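Local coordinates for protein group II chitinase (Ostrinia furnacalis, PDB 6JAW) that probably hydrolyses internal glycosidic bonds of chitin, the chain being one family 18 glycoside hydrolase domain of a much longer, multi-domain protein, at residues Tyr7-Tyr12 with Gly343-Leu348; Gly84-Ser89 with Asp126-Lys131; Gly209-Leu214 with Pro249-Ser254. One frame throughout, in Å; residues are numbered along the deposited sequence.

Contact 1. Residues Tyr7-Tyr12 with Gly343-Leu348; sequences YKLVCY and GMIWAL. With BBO (2-[3-(morpholin-4-yl)propyl]-1H-benzo[de]isoquinoline-1,3(2H)-dione), chain B.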
loop_
_atom_site.group_PDB
_atom_site.type_symbol
_atom_site.label_atom_id
_atom_site.label_comp_id
_atom_site.label_asym_id
_atom_site.label_seq_id
_atom_site.Cartn_x
_atom_site.Cartn_y
_atom_site.Cartn_z
ATOM N N TYR A 7 -10.846 -7.627 -13.100
ATOM C CA TYR A 7 -10.160 -6.815 -12.108
ATOM C C TYR A 7 -8.979 -7.550 -11.503
ATOM O O TYR A 7 -8.971 -8.780 -11.401
ATOM C CB TYR A 7 -11.109 -6.398 -10.987
ATOM C CG TYR A 7 -12.238 -5.554 -11.490
ATOM C CD1 TYR A 7 -12.004 -4.272 -11.957
ATOM C CD2 TYR A 7 -13.532 -6.043 -11.526
ATOM C CE1 TYR A 7 -13.034 -3.489 -12.435
ATOM C CE2 TYR A 7 -14.573 -5.267 -12.005
ATOM C CZ TYR A 7 -14.313 -3.989 -12.458
ATOM O OH TYR A 7 -15.331 -3.197 -12.940
ATOM N N LYS A 8 -7.979 -6.769 -11.116
ATOM C CA LYS A 8 -6.895 -7.222 -10.264
ATOM C C LYS A 8 -7.224 -6.914 -8.811
ATOM O O LYS A 8 -7.867 -5.906 -8.491
ATOM C CB LYS A 8 -5.576 -6.531 -10.615
ATOM C CG LYS A 8 -5.041 -6.798 -12.000
ATOM C CD LYS A 8 -3.715 -6.055 -12.186
ATOM C CE LYS A 8 -3.118 -6.329 -13.553
ATOM N NZ LYS A 8 -4.052 -5.859 -14.603
ATOM N N LEU A 9 -6.762 -7.790 -7.929
ATOM C CA LEU A 9 -6.762 -7.530 -6.494
ATOM C C LEU A 9 -5.338 -7.813 -6.050
ATOM O O LEU A 9 -4.940 -8.975 -5.917
ATOM C CB LEU A 9 -7.774 -8.399 -5.759
ATOM C CG LEU A 9 -8.431 -7.742 -4.541
ATOM C CD1 LEU A 9 -9.471 -8.662 -3.922
ATOM C CD2 LEU A 9 -7.400 -7.351 -3.509
ATOM N N VAL A 10 -4.564 -6.753 -5.871
ATOM C CA VAL A 10 -3.153 -6.864 -5.534
ATOM C C VAL A 10 -3.018 -6.821 -4.019
ATOM O O VAL A 10 -3.409 -5.839 -3.380
ATOM C CB VAL A 10 -2.346 -5.740 -6.192
ATOM C CG1 VAL A 10 -0.885 -5.887 -5.846
ATOM C CG2 VAL A 10 -2.564 -5.766 -7.711
ATOM N N CYS A 11 -2.474 -7.885 -3.440
ATOM C CA CYS A 11 -2.367 -8.020 -1.992
ATOM C C CYS A 11 -0.906 -7.931 -1.589
ATOM O O CYS A 11 -0.079 -8.715 -2.065
ATOM C CB CYS A 11 -2.946 -9.350 -1.512
ATOM S SG CYS A 11 -4.684 -9.656 -1.885
ATOM N N TYR A 12 -0.591 -7.005 -0.693
ATOM C CA TYR A 12 0.768 -6.892 -0.200
ATOM C C TYR A 12 0.968 -7.844 0.968
ATOM O O TYR A 12 0.177 -7.863 1.920
ATOM C CB TYR A 12 1.098 -5.453 0.192
ATOM C CG TYR A 12 1.619 -4.662 -0.990
ATOM C CD1 TYR A 12 0.745 -4.121 -1.926
ATOM C CD2 TYR A 12 2.983 -4.493 -1.195
ATOM C CE1 TYR A 12 1.213 -3.413 -3.022
ATOM C CE2 TYR A 12 3.461 -3.779 -2.289
ATOM C CZ TYR A 12 2.567 -3.245 -3.199
ATOM O OH TYR A 12 3.021 -2.542 -4.294
ATOM N N GLY A 343 -8.028 -3.261 -7.464
ATOM C CA GLY A 343 -7.749 -2.743 -6.145
ATOM C C GLY A 343 -6.467 -3.314 -5.589
ATOM O O GLY A 343 -5.941 -4.313 -6.090
ATOM N N MET A 344 -5.951 -2.666 -4.557
ATOM C CA MET A 344 -4.741 -3.096 -3.880
ATOM C C MET A 344 -4.982 -2.924 -2.391
ATOM O O MET A 344 -5.674 -1.990 -1.976
ATOM C CB MET A 344 -3.524 -2.279 -4.343
ATOM C CG MET A 344 -2.241 -2.572 -3.574
ATOM S SD MET A 344 -1.977 -1.467 -2.166
ATOM C CE MET A 344 -1.411 0.018 -3.004
ATOM N N ILE A 345 -4.443 -3.831 -1.583
ATOM C CA ILE A 345 -4.614 -3.737 -0.143
ATOM C C ILE A 345 -3.256 -3.749 0.533
ATOM O O ILE A 345 -2.349 -4.492 0.141
ATOM C CB ILE A 345 -5.515 -4.855 0.414
ATOM C CG1 ILE A 345 -4.898 -6.229 0.166
ATOM C CG2 ILE A 345 -6.897 -4.741 -0.198
ATOM C CD1 ILE A 345 -4.828 -7.073 1.423
ATOM N N TRP A 346 -3.119 -2.881 1.527
ATOM C CA TRP A 346 -2.015 -2.890 2.470
ATOM C C TRP A 346 -2.632 -3.113 3.843
ATOM O O TRP A 346 -3.291 -2.213 4.369
ATOM C CB TRP A 346 -1.234 -1.574 2.443
ATOM C CG TRP A 346 -0.069 -1.659 3.352
ATOM C CD1 TRP A 346 -0.063 -1.459 4.706
ATOM C CD2 TRP A 346 1.257 -2.048 2.997
ATOM N NE1 TRP A 346 1.194 -1.684 5.208
ATOM C CE2 TRP A 346 2.025 -2.044 4.178
ATOM C CE3 TRP A 346 1.874 -2.390 1.791
ATOM C CZ2 TRP A 346 3.379 -2.366 4.189
ATOM C CZ3 TRP A 346 3.219 -2.715 1.805
ATOM C CH2 TRP A 346 3.955 -2.697 2.995
ATOM N N ALA A 347 -2.452 -4.300 4.423
ATOM C CA ALA A 347 -1.752 -5.437 3.843
ATOM C C ALA A 347 -2.470 -6.697 4.334
ATOM O O ALA A 347 -3.334 -6.610 5.207
ATOM C CB ALA A 347 -0.278 -5.449 4.258
ATOM N N LEU A 348 -2.106 -7.858 3.780
ATOM C CA LEU A 348 -2.814 -9.097 4.099
ATOM C C LEU A 348 -2.901 -9.325 5.602
ATOM O O LEU A 348 -3.956 -9.700 6.129
ATOM C CB LEU A 348 -2.111 -10.282 3.431
ATOM C CG LEU A 348 -2.381 -10.494 1.939
ATOM C CD1 LEU A 348 -1.346 -11.413 1.312
ATOM C CD2 LEU A 348 -3.788 -11.048 1.731
HETATM C C10 BBO B . 4.107 11.503 5.483
HETATM C C13 BBO B . 3.235 6.642 6.143
HETATM C C15 BBO B . 3.927 4.309 5.516
HETATM C C17 BBO B . 1.484 1.586 5.269
HETATM C C01 BBO B . 4.668 12.705 5.898
HETATM C C02 BBO B . 5.401 12.776 7.089
HETATM C C03 BBO B . 5.575 11.633 7.868
HETATM C C04 BBO B . 6.302 11.656 9.069
HETATM C C05 BBO B . 6.442 10.475 9.812
HETATM C C06 BBO B . 5.886 9.287 9.392
HETATM C C07 BBO B . 5.182 9.272 8.227
HETATM C C08 BBO B . 5.018 10.435 7.454
HETATM C C09 BBO B . 4.282 10.381 6.257
HETATM C C11 BBO B . 3.670 9.064 5.797
HETATM C C12 BBO B . 4.569 7.960 7.769
HETATM C C14 BBO B . 4.059 5.799 5.168
HETATM C C16 BBO B . 2.358 2.717 4.709
HETATM C C18 BBO B . 2.553 2.084 7.316
HETATM C C19 BBO B . 2.218 3.534 7.000
HETATM N N01 BBO B . 3.839 7.894 6.565
HETATM N N02 BBO B . 2.543 3.857 5.610
HETATM O O01 BBO B . 2.948 9.015 4.607
HETATM O O02 BBO B . 4.742 6.818 8.549
HETATM O O03 BBO B . 1.710 1.227 6.608
#
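The parallel strand pair that closes the TIM barrel of this family 18 domain joins K8-Y12 to G343-I345, the last barrel strand lying beside the first at an axis angle of 15°. L9 faces G343, V10 faces M344 and C11 faces I345. The backbone ladder alternates: V10 N gives a nearly straight bond to G343 O (2.8 Å), and I345 N returns one to V10 O (2.9 Å). Beyond the regular pairing, L348 N makes an almost straight bond to Y12 O at 2.9 Å, past the cis peptide between W346 and A347. Such a cis bond after the final strand is a recurrent feature of family 18 barrels. On the barrel interior, M344 CG meets the Y12 ring in its plane, 3.6 Å from CE1, while SD lies obliquely 4.8 Å from the ring centroid, a Met-aromatic contact. W346 has CG anti to its backbone N (chi1 -176°), which carries CZ3 to 3.5 Å from Y12 CD2, the two ring planes turned 44° apart. Over a face of the indole lies the morpholine of the ligand BBO. Y12 OH is hydrogen-bonded to D124. On the opposite sheet face C11 CB touches L348 CG (3.7 Å), and C11 is disulfide-bonded to C36.

Contact 2. Residues Gly84-Ser89 with Asp126-Lys131; sequences GGWNDS and DWEYPK. With BBO (2-[3-(morpholin-4-yl)propyl]-1H-benzo[de]isoquinoline-1,3(2H)-dione), chain B.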
loop_
_atom_site.group_PDB
_atom_site.type_symbol
_atom_site.label_atom_id
_atom_site.label_comp_id
_atom_site.label_asym_id
_atom_site.label_seq_id
_atom_site.Cartn_x
_atom_site.Cartn_y
_atom_site.Cartn_z
ATOM N N GLY A 84 12.076 -1.815 -1.942
ATOM C CA GLY A 84 12.035 -0.513 -1.316
ATOM C C GLY A 84 11.158 -0.476 -0.088
ATOM O O GLY A 84 11.415 -1.178 0.893
ATOM N N GLY A 85 10.108 0.329 -0.135
ATOM C CA GLY A 85 9.286 0.563 1.030
ATOM C C GLY A 85 9.708 1.815 1.770
ATOM O O GLY A 85 10.750 2.420 1.507
ATOM N N TRP A 86 8.865 2.199 2.730
ATOM C CA TRP A 86 9.077 3.442 3.463
ATOM C C TRP A 86 10.449 3.475 4.131
ATOM O O TRP A 86 11.224 4.415 3.932
ATOM C CB TRP A 86 7.972 3.622 4.503
ATOM C CG TRP A 86 8.130 4.863 5.310
ATOM C CD1 TRP A 86 8.631 4.965 6.573
ATOM C CD2 TRP A 86 7.800 6.194 4.899
ATOM N NE1 TRP A 86 8.622 6.279 6.981
ATOM C CE2 TRP A 86 8.116 7.053 5.970
ATOM C CE3 TRP A 86 7.259 6.743 3.732
ATOM C CZ2 TRP A 86 7.913 8.431 5.908
ATOM C CZ3 TRP A 86 7.055 8.114 3.673
ATOM C CH2 TRP A 86 7.380 8.939 4.754
ATOM N N ASN A 87 10.763 2.460 4.938
ATOM C CA ASN A 87 12.005 2.489 5.712
ATOM C C ASN A 87 13.232 2.510 4.812
ATOM O O ASN A 87 14.189 3.248 5.073
ATOM C CB ASN A 87 12.068 1.295 6.660
ATOM C CG ASN A 87 11.068 1.400 7.787
ATOM O OD1 ASN A 87 10.675 2.498 8.177
ATOM N ND2 ASN A 87 10.635 0.258 8.306
ATOM N N ASP A 88 13.225 1.710 3.744
ATOM C CA ASP A 88 14.366 1.685 2.837
ATOM C C ASP A 88 14.521 2.971 2.031
ATOM O O ASP A 88 15.568 3.160 1.401
ATOM C CB ASP A 88 14.249 0.493 1.887
ATOM C CG ASP A 88 15.596 -0.007 1.424
ATOM O OD1 ASP A 88 16.496 -0.126 2.283
ATOM O OD2 ASP A 88 15.757 -0.290 0.216
ATOM N N SER A 89 13.524 3.850 2.033
ATOM C CA SER A 89 13.556 5.078 1.246
ATOM C C SER A 89 14.081 6.275 2.030
ATOM O O SER A 89 13.965 7.410 1.554
ATOM C CB SER A 89 12.156 5.396 0.708
ATOM O OG SER A 89 11.646 4.344 -0.099
ATOM N N ASP A 126 8.914 0.162 -5.123
ATOM C CA ASP A 126 8.264 0.923 -4.059
ATOM C C ASP A 126 9.258 1.911 -3.457
ATOM O O ASP A 126 9.538 1.863 -2.256
ATOM C CB ASP A 126 7.712 -0.013 -2.975
ATOM C CG ASP A 126 6.861 0.725 -1.925
ATOM O OD1 ASP A 126 6.693 1.956 -2.040
ATOM O OD2 ASP A 126 6.360 0.078 -0.978
ATOM N N TRP A 127 9.819 2.786 -4.279
ATOM C CA TRP A 127 10.649 3.870 -3.779
ATOM C C TRP A 127 9.734 4.997 -3.315
ATOM O O TRP A 127 8.904 5.480 -4.089
ATOM C CB TRP A 127 11.602 4.337 -4.876
ATOM C CG TRP A 127 12.447 5.501 -4.521
ATOM C CD1 TRP A 127 12.685 6.005 -3.280
ATOM C CD2 TRP A 127 13.192 6.306 -5.433
ATOM N NE1 TRP A 127 13.529 7.088 -3.363
ATOM C CE2 TRP A 127 13.851 7.293 -4.679
ATOM C CE3 TRP A 127 13.356 6.292 -6.822
ATOM C CZ2 TRP A 127 14.668 8.254 -5.265
ATOM C CZ3 TRP A 127 14.164 7.250 -7.402
ATOM C CH2 TRP A 127 14.811 8.211 -6.626
ATOM N N GLU A 128 9.857 5.402 -2.053
ATOM C CA GLU A 128 8.973 6.415 -1.478
ATOM C C GLU A 128 9.786 7.632 -1.039
ATOM O O GLU A 128 10.145 7.745 0.131
ATOM C CB GLU A 128 8.172 5.823 -0.302
ATOM C CG GLU A 128 7.276 4.675 -0.712
ATOM C CD GLU A 128 6.465 4.103 0.435
ATOM O OE1 GLU A 128 6.343 4.772 1.481
ATOM O OE2 GLU A 128 5.940 2.983 0.285
ATOM N N TYR A 129 10.045 8.575 -1.943
ATOM C CA TYR A 129 9.566 8.624 -3.314
ATOM C C TYR A 129 10.675 9.263 -4.143
ATOM O O TYR A 129 11.544 9.929 -3.583
ATOM C CB TYR A 129 8.282 9.464 -3.421
ATOM C CG TYR A 129 7.113 8.880 -2.684
ATOM C CD1 TYR A 129 6.357 7.866 -3.253
ATOM C CD2 TYR A 129 6.768 9.328 -1.417
ATOM C CE1 TYR A 129 5.293 7.311 -2.581
ATOM C CE2 TYR A 129 5.694 8.782 -0.738
ATOM C CZ TYR A 129 4.962 7.777 -1.328
ATOM O OH TYR A 129 3.889 7.223 -0.661
ATOM N N PRO A 130 10.650 9.082 -5.466
ATOM C CA PRO A 130 11.591 9.824 -6.306
ATOM C C PRO A 130 11.440 11.310 -6.036
ATOM O O PRO A 130 10.323 11.820 -5.903
ATOM C CB PRO A 130 11.170 9.460 -7.735
ATOM C CG PRO A 130 10.361 8.229 -7.606
ATOM C CD PRO A 130 9.699 8.294 -6.272
ATOM N N LYS A 131 12.584 11.979 -5.894
ATOM C CA LYS A 131 12.668 13.407 -5.616
ATOM C C LYS A 131 12.261 13.694 -4.176
ATOM O O LYS A 131 13.075 14.168 -3.380
ATOM C CB LYS A 131 11.814 14.200 -6.609
ATOM C CG LYS A 131 12.405 15.523 -7.046
ATOM C CD LYS A 131 12.013 16.634 -6.103
ATOM C CE LYS A 131 12.620 17.957 -6.547
ATOM N NZ LYS A 131 12.588 18.950 -5.446
HETATM C C10 BBO B . 4.107 11.503 5.483
HETATM C C13 BBO B . 3.235 6.642 6.143
HETATM C C15 BBO B . 3.927 4.309 5.516
HETATM C C17 BBO B . 1.484 1.586 5.269
HETATM C C01 BBO B . 4.668 12.705 5.898
HETATM C C02 BBO B . 5.401 12.776 7.089
HETATM C C03 BBO B . 5.575 11.633 7.868
HETATM C C04 BBO B . 6.302 11.656 9.069
HETATM C C05 BBO B . 6.442 10.475 9.812
HETATM C C06 BBO B . 5.886 9.287 9.392
HETATM C C07 BBO B . 5.182 9.272 8.227
HETATM C C08 BBO B . 5.018 10.435 7.454
HETATM C C09 BBO B . 4.282 10.381 6.257
HETATM C C11 BBO B . 3.670 9.064 5.797
HETATM C C12 BBO B . 4.569 7.960 7.769
HETATM C C14 BBO B . 4.059 5.799 5.168
HETATM C C16 BBO B . 2.358 2.717 4.709
HETATM C C18 BBO B . 2.553 2.084 7.316
HETATM C C19 BBO B . 2.218 3.534 7.000
HETATM N N01 BBO B . 3.839 7.894 6.565
HETATM N N02 BBO B . 2.543 3.857 5.610
HETATM O O01 BBO B . 2.948 9.015 4.607
HETATM O O02 BBO B . 4.742 6.818 8.549
HETATM O O03 BBO B . 1.710 1.227 6.608
HETATM O O HOH W 1 6.134 0.967 3.115
HETATM O O HOH W 2 14.524 8.133 -1.025
#
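S89 OG holds the tight part of this contact, accepting the N-H of E128 at 2.9 Å (angle 167°) while donating to G85 O at 2.7 Å. With chi1 at -59°, OG lies beside its own backbone N and ties the 84-89 loop to the loop that follows strand 122-126. A second bond, G85 N to D126 O at 2.7 Å, continues the parallel pairing of G84 with D126. D126 and E128 belong to the DxxDxDxE signature of family 18, in which the final glutamate is the general acid; by that precedent E128 is probably catalytic. Its OE2 lies 2.7 Å from D126 OD1. E128 OE1 comes in the indole plane to the edge of W86, 3.1 Å from CE3, with carboxylate and ring planes 55° apart. The looser side faces the substrate cleft: W86 is partly exposed, one indole face covered by BBO, whose C14 is 3.6 Å from CE3. Water there accepts from W86 N and gives E128 OE2 only a weak bond, whereas another water links S89 O to W127 NE1. The segments begin on the last residues of barrel strands 78-84 and 122-126 and run toward helices 93-98 and 143-159; W127 stacks on Y94 and touches D144.

Contact 3. Residues Gly209-Leu214 with Pro249-Ser254; sequences GHVAPL and PMYGQS. With BBO (2-[3-(morpholin-4-yl)propyl]-1H-benzo[de]isoquinoline-1,3(2H)-dione), chain B.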
loop_
_atom_site.group_PDB
_atom_site.type_symbol
_atom_site.label_atom_id
_atom_site.label_comp_id
_atom_site.label_asym_id
_atom_site.label_seq_id
_atom_site.Cartn_x
_atom_site.Cartn_y
_atom_site.Cartn_z
ATOM N N GLY A 209 -7.222 13.311 11.396
ATOM C CA GLY A 209 -7.683 13.254 10.021
ATOM C C GLY A 209 -7.889 11.804 9.655
ATOM O O GLY A 209 -7.468 10.893 10.376
ATOM N N HIS A 210 -8.538 11.587 8.515
ATOM C CA HIS A 210 -8.789 10.224 8.078
ATOM C C HIS A 210 -7.644 9.690 7.228
ATOM O O HIS A 210 -7.160 10.365 6.313
ATOM C CB HIS A 210 -10.092 10.108 7.298
ATOM C CG HIS A 210 -10.634 8.715 7.292
ATOM N ND1 HIS A 210 -10.188 7.748 6.419
ATOM C CD2 HIS A 210 -11.531 8.107 8.103
ATOM C CE1 HIS A 210 -10.815 6.612 6.668
ATOM N NE2 HIS A 210 -11.633 6.802 7.687
ATOM N N VAL A 211 -7.257 8.443 7.514
ATOM C CA VAL A 211 -6.164 7.783 6.803
ATOM C C VAL A 211 -6.382 7.777 5.293
ATOM O O VAL A 211 -5.419 7.896 4.531
ATOM C CB VAL A 211 -5.957 6.351 7.353
ATOM C CG1 VAL A 211 -7.226 5.502 7.216
ATOM C CG2 VAL A 211 -4.769 5.668 6.672
ATOM N N ALA A 212 -7.623 7.645 4.824
ATOM C CA ALA A 212 -7.880 7.447 3.394
ATOM C C ALA A 212 -9.252 7.971 2.998
ATOM O O ALA A 212 -10.167 7.201 2.675
ATOM C CB ALA A 212 -7.740 5.976 3.011
ATOM N N PRO A 213 -9.418 9.292 2.956
ATOM C CA PRO A 213 -10.670 9.855 2.443
ATOM C C PRO A 213 -10.864 9.483 0.986
ATOM O O PRO A 213 -9.918 9.494 0.195
ATOM C CB PRO A 213 -10.475 11.369 2.597
ATOM C CG PRO A 213 -9.243 11.541 3.400
ATOM C CD PRO A 213 -8.413 10.334 3.199
ATOM N N LEU A 214 -12.108 9.147 0.642
ATOM C CA LEU A 214 -12.466 8.885 -0.745
ATOM C C LEU A 214 -12.785 10.182 -1.482
ATOM O O LEU A 214 -12.308 10.403 -2.598
ATOM C CB LEU A 214 -13.657 7.927 -0.808
ATOM C CG LEU A 214 -14.243 7.630 -2.192
ATOM C CD1 LEU A 214 -13.180 7.047 -3.118
ATOM C CD2 LEU A 214 -15.427 6.676 -2.078
ATOM N N PRO A 249 -6.476 0.752 2.698
ATOM C CA PRO A 249 -5.738 0.393 3.911
ATOM C C PRO A 249 -6.500 -0.610 4.769
ATOM O O PRO A 249 -7.706 -0.475 5.005
ATOM C CB PRO A 249 -5.589 1.738 4.634
ATOM C CG PRO A 249 -6.814 2.509 4.221
ATOM C CD PRO A 249 -7.144 2.065 2.810
ATOM N N MET A 250 -5.780 -1.634 5.230
ATOM C CA MET A 250 -6.298 -2.598 6.190
ATOM C C MET A 250 -5.943 -2.214 7.621
ATOM O O MET A 250 -5.879 -3.082 8.499
ATOM C CB MET A 250 -5.762 -4.001 5.881
ATOM C CG MET A 250 -5.937 -4.458 4.440
ATOM S SD MET A 250 -7.618 -4.957 4.051
ATOM C CE MET A 250 -8.208 -3.477 3.223
ATOM N N TYR A 251 -5.691 -0.936 7.859
ATOM C CA TYR A 251 -5.188 -0.455 9.129
ATOM C C TYR A 251 -5.722 0.948 9.344
ATOM O O TYR A 251 -6.307 1.561 8.449
ATOM C CB TYR A 251 -3.656 -0.445 9.161
ATOM C CG TYR A 251 -3.080 0.535 8.165
ATOM C CD1 TYR A 251 -2.860 0.157 6.846
ATOM C CD2 TYR A 251 -2.792 1.846 8.531
ATOM C CE1 TYR A 251 -2.348 1.053 5.923
ATOM C CE2 TYR A 251 -2.284 2.748 7.617
ATOM C CZ TYR A 251 -2.064 2.342 6.314
ATOM O OH TYR A 251 -1.559 3.223 5.390
ATOM N N GLY A 252 -5.481 1.473 10.535
ATOM C CA GLY A 252 -5.892 2.817 10.870
ATOM C C GLY A 252 -4.706 3.634 11.340
ATOM O O GLY A 252 -3.713 3.093 11.828
ATOM N N GLN A 253 -4.807 4.948 11.163
ATOM C CA GLN A 253 -3.846 5.879 11.731
ATOM C C GLN A 253 -4.405 6.351 13.061
ATOM O O GLN A 253 -5.559 6.782 13.136
ATOM C CB GLN A 253 -3.589 7.066 10.800
ATOM C CG GLN A 253 -2.779 6.728 9.543
ATOM C CD GLN A 253 -1.280 6.637 9.794
ATOM O OE1 GLN A 253 -0.781 7.045 10.846
ATOM N NE2 GLN A 253 -0.554 6.108 8.816
ATOM N N SER A 254 -3.602 6.238 14.106
ATOM C CA SER A 254 -4.063 6.524 15.451
ATOM C C SER A 254 -3.384 7.783 15.969
ATOM O O SER A 254 -2.294 8.157 15.526
ATOM C CB SER A 254 -3.793 5.346 16.389
ATOM O OG SER A 254 -2.401 5.146 16.542
HETATM C C10 BBO B . 4.107 11.503 5.483
HETATM C C13 BBO B . 3.235 6.642 6.143
HETATM C C15 BBO B . 3.927 4.309 5.516
HETATM C C17 BBO B . 1.484 1.586 5.269
HETATM C C01 BBO B . 4.668 12.705 5.898
HETATM C C02 BBO B . 5.401 12.776 7.089
HETATM C C03 BBO B . 5.575 11.633 7.868
HETATM C C04 BBO B . 6.302 11.656 9.069
HETATM C C05 BBO B . 6.442 10.475 9.812
HETATM C C06 BBO B . 5.886 9.287 9.392
HETATM C C07 BBO B . 5.182 9.272 8.227
HETATM C C08 BBO B . 5.018 10.435 7.454
HETATM C C09 BBO B . 4.282 10.381 6.257
HETATM C C11 BBO B . 3.670 9.064 5.797
HETATM C C12 BBO B . 4.569 7.960 7.769
HETATM C C14 BBO B . 4.059 5.799 5.168
HETATM C C16 BBO B . 2.358 2.717 4.709
HETATM C C18 BBO B . 2.553 2.084 7.316
HETATM C C19 BBO B . 2.218 3.534 7.000
HETATM N N01 BBO B . 3.839 7.894 6.565
HETATM N N02 BBO B . 2.543 3.857 5.610
HETATM O O01 BBO B . 2.948 9.015 4.607
HETATM O O02 BBO B . 4.742 6.818 8.549
HETATM O O03 BBO B . 1.710 1.227 6.608
#
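Beside the substrate cleft, the loop at V211-A212 packs against P249, Y251 and Q253 of barrel strand 244-257, and no hydrogen bond crosses between the two segments. V211 supplies the wedge. Its CG2, anti to the backbone N, lies 3.7 Å from Q253 CG and 3.9 Å from Y251 CE2, approaching the tyrosine ring obliquely; the V211 and Q253 side chains cross at about a right angle. A212 CB rests 3.8 Å from P249 CG, so an apolar seam runs along the strand. In this TIM barrel, after a break at M250, the strand resumes at Y251 beside the cleft, where Y251 turns a ring face to the morpholine of BBO. Y251 OH is in van der Waals contact with ligand C17 at 3.5 Å, and Q253 NE2 makes a looser approach to C19. The polar ends of Y251 and Q253 both hydrogen-bond to D199 OD1, while D199 OD2 bonds to BBO itself; the two side chains thus form a second shell that would help fix the carboxylate. Within the loop, A212 N donates to H210 ND1 at 3.0 Å with an angle of 169°, the donor lying 17° out of the imidazole plane.

In the fold
All three contacts are largely buried and border the same BBO-occupied cleft, but they use different chemistry. Contact 1, centred about 8 Å from the chain centre, lies nearest to it and relies on a backbone ladder between strands; contacts 2 and 3 are both centred about 12 Å out. Polar side-chain and water bridges mark contact 2, whose W86 is partly exposed, whereas contact 3 is apolar across its segments. Contacts 1 and 3 share neighbouring strands 342-346 and 244-257 and touch directly: W346 O lies 2.7 Å from M250 N, a probable hydrogen bond. Contact 2 touches neither, its nearest atoms being about 5 Å from contact 1 and about 9 Å from contact 3.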